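Local coordinates for protein JamJ (Lyngbya majuscula, PDB 5DOZ) that binds NADPH and, as an enoyl reductase of a polyketide synthase linked to cyclopropane formation, probably transfers hydride from it to an enoyl-acyl substrate, at residues T207-F210 against A211-R215; N228-H232 against G233-Q237. All coordinates share one frame; numbering follows the deposited sequence.

Contact 1: residues T207-F210 against A211-R215; sequences TTEF and ANEIR
Phe-210 and Ile-214 sit one turn apart at the start of helix 210-218, which follows strand 201-204 in the Rossmann-type cofactor domain. Backbone bonds wind the chain into the helix. The i to i+4 bond from Ile-214 N to Phe-210 O is firm at 2.9 Å. Two others are weak: Ala-211 N to Thr-208 O, which turns the preceding loop into the helix, and Glu-213 N to Glu-209 O.

The apolar contact lies on the buried side. Ile-214 brings CD1 to the edge of the Phe-210 ring, 4.3 Å from ring atom CD1. Both side chains also rest on Leu-159 of strand 157-160, while Ala-211 and Ile-214 touch Val-242 of helix 235-242.

Acidic groups gather on the outer side. The carboxylate planes of Glu-209 and Glu-213 are nearly parallel, 4° apart, with OE1 of Glu-209 4.5 Å from OE2 of Glu-213; these like charges probably repel mildly. With CG beside its backbone N (chi1 -66°) and an extended chain, Glu-213 runs back along the first turn, laying OE1 3.3 Å from Phe-210 CA.

Contact 2: residues N228-H232 against G233-Q237; sequences NSLTH and GEYIQ. With NDP (NADPH dihydro-nicotinamide-adenine-dinucleotide phosphate), chain E.
His-232 and Tyr-235 lie side by side across a type II' beta turn that leads into helix 235-242. Gly-233 takes the turn's second position with a positive phi of 49°, where a side chain would crowd the His-232 carbonyl carbon. Water 1 lies 2.9 Å from Gly-233 O and close to Thr-231 O. Glu-234 follows at the N-cap position, its side chain directed away from the loop and in a long, weak ion pair with Lys-238.

Tyr-235 closes the turn, its N bonding to His-232 O at 3.1 Å in the carbonyl plane. Two side chains of the loop approach its ring from the same side. The His-232 imidazole lies over the face, planes 33° apart, with NE2 3.3 Å from Tyr-235 CE1; His-232 CG, set between its backbone N and carbonyl carbon (chi1 58°), carries the imidazole back over the tyrosine. Leu-230 comes in obliquely, CD1 3.7 Å from Tyr-235 CE2. The phenol OH bonds to Ser-205 O and accepts from water 2, which also meets His-232 NE2 at 2.8 Å. An alanine in place of Tyr-235 would probably leave Ser-205 O without this donor and the imidazole and Leu-230 without the ring they pack on.

Ile-236 N donates its hydrogen to water 1 (2.8 Å), and the side chain runs alongside Thr-231, CD1 3.8 Å from Thr-231 CG2.

Before the turn, Asn-228 OD1 accepts from Leu-230 N in an Asx turn, and its ND2 donates to Leu-230 O. Leu-230 CD2 lies 3.5 Å from N3A of NADPH, and His-232 CE1 approaches N1A of the adenine. Such a loop, leaving the C-terminal end of the fourth strand of a Rossmann fold, is a characteristic wall of the dinucleotide pocket.

Contacts 1 and 2 follow in series along the chain, their centres 13 Å apart, one leading into helix 210-218 and the other into helix 235-242. They meet around the Tyr-235 ring: Phe-210 CE2 reaches Tyr-235 CE2 at 4.0 Å, and Thr-208 CG2 lies 4.0 Å from Tyr-235 CE1. Their relation to NADPH differs. Contact 2 supplies Ser-229, Leu-230 and His-232 to the pocket, whereas the Phe-210 side chain of contact 1 stays about 9 Å from the cofactor, behind this first layer. Ser-205, just ahead of contact 1, joins the two: its OG bonds to NADPH and its backbone O to the Tyr-235 hydroxyl.

Contact 1: residues T207-F210 against A211-R215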
loop_
_atom_site.group_PDB
_atom_site.type_symbol
_atom_site.label_atom_id
_atom_site.label_comp_id
_atom_site.label_asym_id
_atom_site.label_seq_id
_atom_site.Cartn_x
_atom_site.Cartn_y
_atom_site.Cartn_z
ATOM N N THR A 207 17.187 -5.320 12.489
ATOM C CA THR A 207 18.178 -4.752 13.405
ATOM C C THR A 207 18.439 -3.304 13.024
ATOM O O THR A 207 18.184 -2.901 11.879
ATOM C CB THR A 207 19.504 -5.547 13.413
ATOM O OG1 THR A 207 20.046 -5.604 12.090
ATOM C CG2 THR A 207 19.299 -6.977 13.938
ATOM N N THR A 208 18.932 -2.519 13.980
ATOM C CA THR A 208 19.198 -1.101 13.742
ATOM C C THR A 208 20.607 -0.850 13.212
ATOM O O THR A 208 20.963 0.284 12.905
ATOM C CB THR A 208 18.936 -0.235 14.995
ATOM O OG1 THR A 208 19.391 -0.922 16.166
ATOM C CG2 THR A 208 17.448 0.061 15.128
ATOM N N GLU A 209 21.392 -1.917 13.088
ATOM C CA GLU A 209 22.770 -1.828 12.608
ATOM C C GLU A 209 22.897 -1.425 11.127
ATOM O O GLU A 209 24.016 -1.290 10.615
ATOM C CB GLU A 209 23.514 -3.146 12.878
ATOM C CG GLU A 209 23.044 -4.325 12.034
ATOM C CD GLU A 209 23.601 -5.657 12.504
ATOM O OE1 GLU A 209 24.802 -5.717 12.848
ATOM O OE2 GLU A 209 22.837 -6.649 12.519
ATOM N N PHE A 210 21.764 -1.225 10.450
ATOM C CA PHE A 210 21.769 -0.781 9.048
ATOM C C PHE A 210 22.379 0.614 8.927
ATOM O O PHE A 210 22.998 0.941 7.912
ATOM C CB PHE A 210 20.356 -0.823 8.422
ATOM C CG PHE A 210 19.390 0.170 9.015
ATOM C CD1 PHE A 210 19.307 1.471 8.518
ATOM C CD2 PHE A 210 18.564 -0.192 10.076
ATOM C CE1 PHE A 210 18.427 2.387 9.072
ATOM C CE2 PHE A 210 17.688 0.721 10.636
ATOM C CZ PHE A 210 17.617 2.011 10.135
ATOM N N ALA A 211 22.201 1.418 9.974
ATOM C CA ALA A 211 22.693 2.791 10.020
ATOM C C ALA A 211 24.207 2.874 9.834
ATOM O O ALA A 211 24.695 3.647 9.007
ATOM C CB ALA A 211 22.276 3.463 11.324
ATOM N N ASN A 212 24.938 2.068 10.601
ATOM C CA ASN A 212 26.394 2.024 10.514
ATOM C C ASN A 212 26.891 1.490 9.176
ATOM O O ASN A 212 27.862 2.008 8.620
ATOM C CB ASN A 212 26.982 1.212 11.670
ATOM C CG ASN A 212 26.888 1.938 12.998
ATOM O OD1 ASN A 212 26.687 3.158 13.047
ATOM N ND2 ASN A 212 27.040 1.195 14.086
ATOM N N GLU A 213 26.208 0.466 8.666
ATOM C CA GLU A 213 26.515 -0.122 7.363
ATOM C C GLU A 213 26.341 0.903 6.241
ATOM O O GLU A 213 27.175 0.998 5.340
ATOM C CB GLU A 213 25.635 -1.354 7.117
ATOM C CG GLU A 213 25.912 -2.514 8.070
ATOM C CD GLU A 213 24.800 -3.556 8.109
ATOM O OE1 GLU A 213 23.639 -3.227 7.780
ATOM O OE2 GLU A 213 25.082 -4.714 8.484
ATOM N N ILE A 214 25.267 1.682 6.309
ATOM C CA ILE A 214 25.005 2.705 5.298
ATOM C C ILE A 214 26.068 3.813 5.327
ATOM O O ILE A 214 26.579 4.207 4.278
ATOM C CB ILE A 214 23.557 3.244 5.375
ATOM C CG1 ILE A 214 22.597 2.210 4.767
ATOM C CG2 ILE A 214 23.438 4.591 4.671
ATOM C CD1 ILE A 214 21.126 2.582 4.784
ATOM N N ARG A 215 26.417 4.277 6.528
ATOM C CA ARG A 215 27.466 5.288 6.701
ATOM C C ARG A 215 28.769 4.899 5.986
ATOM O O ARG A 215 29.380 5.727 5.305
ATOM C CB ARG A 215 27.725 5.565 8.191
ATOM C CG ARG A 215 28.765 6.651 8.458
ATOM C CD ARG A 215 28.801 7.073 9.921
ATOM N NE ARG A 215 29.641 6.203 10.748
ATOM C CZ ARG A 215 30.878 6.502 11.148
ATOM N NH1 ARG A 215 31.442 7.654 10.798
ATOM N NH2 ARG A 215 31.557 5.648 11.903
#

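Contact 2: residues N228-H232 against G233-Q237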
loop_
_atom_site.group_PDB
_atom_site.type_symbol
_atom_site.label_atom_id
_atom_site.label_comp_id
_atom_site.label_asym_id
_atom_site.label_seq_id
_atom_site.Cartn_x
_atom_site.Cartn_y
_atom_site.Cartn_z
ATOM N N ASN A 228 10.148 4.923 4.447
ATOM C CA ASN A 228 10.093 4.197 5.714
ATOM C C ASN A 228 8.703 3.856 6.236
ATOM O O ASN A 228 7.765 4.637 6.084
ATOM C CB ASN A 228 10.850 4.965 6.804
ATOM C CG ASN A 228 10.705 4.317 8.169
ATOM O OD1 ASN A 228 10.978 3.128 8.328
ATOM N ND2 ASN A 228 10.244 5.086 9.155
ATOM N N SER A 229 8.595 2.689 6.872
ATOM C CA SER A 229 7.373 2.287 7.570
ATOM C C SER A 229 7.643 1.657 8.947
ATOM O O SER A 229 6.734 1.102 9.566
ATOM C CB SER A 229 6.532 1.348 6.694
ATOM O OG SER A 229 7.012 0.012 6.744
ATOM N N LEU A 230 8.882 1.762 9.427
ATOM C CA LEU A 230 9.274 1.185 10.723
ATOM C C LEU A 230 9.543 2.269 11.764
ATOM O O LEU A 230 10.446 3.093 11.586
ATOM C CB LEU A 230 10.514 0.293 10.568
ATOM C CG LEU A 230 10.544 -0.775 9.468
ATOM C CD1 LEU A 230 11.894 -1.483 9.454
ATOM C CD2 LEU A 230 9.405 -1.772 9.619
ATOM N N THR A 231 8.774 2.250 12.853
ATOM C CA THR A 231 8.796 3.346 13.839
ATOM C C THR A 231 9.048 2.916 15.283
ATOM O O THR A 231 9.136 3.760 16.176
ATOM C CB THR A 231 7.481 4.147 13.824
ATOM O OG1 THR A 231 6.376 3.258 14.048
ATOM C CG2 THR A 231 7.307 4.875 12.494
ATOM N N HIS A 232 9.162 1.612 15.517
ATOM C CA HIS A 232 9.382 1.095 16.870
ATOM C C HIS A 232 10.837 1.287 17.326
ATOM O O HIS A 232 11.702 1.655 16.528
ATOM C CB HIS A 232 8.947 -0.372 16.962
ATOM C CG HIS A 232 9.648 -1.276 15.997
ATOM N ND1 HIS A 232 9.494 -1.173 14.632
ATOM C CD2 HIS A 232 10.497 -2.312 16.203
ATOM C CE1 HIS A 232 10.228 -2.097 14.036
ATOM N NE2 HIS A 232 10.840 -2.806 14.968
ATOM N N GLY A 233 11.092 1.057 18.612
ATOM C CA GLY A 233 12.433 1.195 19.186
ATOM C C GLY A 233 13.109 2.506 18.832
ATOM O O GLY A 233 12.521 3.575 18.985
ATOM N N GLU A 234 14.345 2.417 18.348
ATOM C CA GLU A 234 15.115 3.596 17.956
ATOM C C GLU A 234 15.251 3.698 16.431
ATOM O O GLU A 234 16.207 4.290 15.928
ATOM C CB GLU A 234 16.497 3.586 18.638
ATOM C CG GLU A 234 16.446 3.712 20.162
ATOM C CD GLU A 234 17.796 3.522 20.843
ATOM O OE1 GLU A 234 18.816 4.057 20.346
ATOM O OE2 GLU A 234 17.841 2.842 21.897
ATOM N N TYR A 235 14.281 3.136 15.707
ATOM C CA TYR A 235 14.293 3.108 14.238
ATOM C C TYR A 235 14.218 4.481 13.573
ATOM O O TYR A 235 14.869 4.708 12.554
ATOM C CB TYR A 235 13.173 2.212 13.692
ATOM C CG TYR A 235 13.563 0.760 13.520
ATOM C CD1 TYR A 235 13.418 -0.149 14.567
ATOM C CD2 TYR A 235 14.081 0.296 12.311
ATOM C CE1 TYR A 235 13.774 -1.478 14.415
ATOM C CE2 TYR A 235 14.440 -1.034 12.149
ATOM C CZ TYR A 235 14.282 -1.915 13.202
ATOM O OH TYR A 235 14.631 -3.238 13.056
ATOM N N ILE A 236 13.420 5.389 14.131
ATOM C CA ILE A 236 13.302 6.728 13.552
ATOM C C ILE A 236 14.609 7.516 13.677
ATOM O O ILE A 236 15.056 8.136 12.710
ATOM C CB ILE A 236 12.094 7.513 14.110
ATOM C CG1 ILE A 236 10.787 6.853 13.641
ATOM C CG2 ILE A 236 12.150 8.967 13.656
ATOM C CD1 ILE A 236 9.525 7.380 14.293
ATOM N N GLN A 237 15.221 7.470 14.857
ATOM C CA GLN A 237 16.495 8.151 15.104
ATOM C C GLN A 237 17.607 7.593 14.211
ATOM O O GLN A 237 18.421 8.351 13.684
ATOM C CB GLN A 237 16.888 8.052 16.586
ATOM C CG GLN A 237 18.157 8.812 16.962
ATOM C CD GLN A 237 18.008 10.315 16.809
ATOM O OE1 GLN A 237 17.400 10.980 17.652
ATOM N NE2 GLN A 237 18.568 10.861 15.733
HETATM P PA NDP E . 3.334 -5.688 4.327
HETATM O O1A NDP E . 2.680 -6.508 5.422
HETATM O O2A NDP E . 3.401 -6.220 2.920
HETATM O O5B NDP E . 4.850 -5.374 4.763
HETATM C C5B NDP E . 5.300 -5.520 6.105
HETATM C C4B NDP E . 6.783 -5.842 6.037
HETATM O O4B NDP E . 7.417 -5.375 7.233
HETATM C C3B NDP E . 7.068 -7.338 5.954
HETATM O O3B NDP E . 7.250 -7.783 4.607
HETATM C C2B NDP E . 8.372 -7.481 6.695
HETATM O O2B NDP E . 9.424 -7.464 5.743
HETATM C C1B NDP E . 8.511 -6.231 7.546
HETATM N N9A NDP E . 8.476 -6.550 8.985
HETATM C C8A NDP E . 7.632 -7.396 9.597
HETATM N N7A NDP E . 7.886 -7.441 10.923
HETATM C C5A NDP E . 8.913 -6.604 11.169
HETATM C C6A NDP E . 9.686 -6.167 12.354
HETATM N N6A NDP E . 9.399 -6.648 13.583
HETATM N N1A NDP E . 10.687 -5.270 12.166
HETATM C C2A NDP E . 10.990 -4.775 10.952
HETATM N N3A NDP E . 10.324 -5.132 9.838
HETATM C C4A NDP E . 9.298 -6.020 9.885
HETATM O O3 NDP E . 2.691 -4.212 4.341
HETATM P PN NDP E . 2.763 -3.116 3.163
HETATM O O1N NDP E . 4.052 -3.244 2.410
HETATM O O2N NDP E . 1.462 -3.139 2.411
HETATM O O5D NDP E . 2.818 -1.729 3.983
HETATM C C5D NDP E . 3.855 -1.454 4.934
HETATM C C4D NDP E . 3.387 -0.409 5.948
HETATM O O4D NDP E . 2.914 0.769 5.290
HETATM C C3D NDP E . 2.228 -0.896 6.794
HETATM O O3D NDP E . 2.436 -0.406 8.117
HETATM C C2D NDP E . 1.004 -0.250 6.171
HETATM O O2D NDP E . -0.096 -0.086 7.079
HETATM C C1D NDP E . 1.568 1.067 5.670
HETATM N N1N NDP E . 0.831 1.596 4.522
HETATM C C2N NDP E . 0.502 2.895 4.533
HETATM C C3N NDP E . 0.056 3.545 3.388
HETATM C C7N NDP E . -0.063 5.043 3.383
HETATM O O7N NDP E . -0.861 5.602 2.649
HETATM N N7N NDP E . 0.724 5.746 4.193
HETATM C C4N NDP E . -0.443 2.731 2.212
HETATM C C5N NDP E . 0.074 1.366 2.269
HETATM C C6N NDP E . 0.606 0.827 3.440
HETATM P P2B NDP E . 10.852 -8.098 6.079
HETATM O O1X NDP E . 10.563 -9.540 6.427
HETATM O O2X NDP E . 11.587 -7.896 4.790
HETATM O O3X NDP E . 11.380 -7.271 7.225
HETATM O O HOH W 1 11.906 4.620 16.364
HETATM O O HOH W 2 12.612 -4.827 14.188
#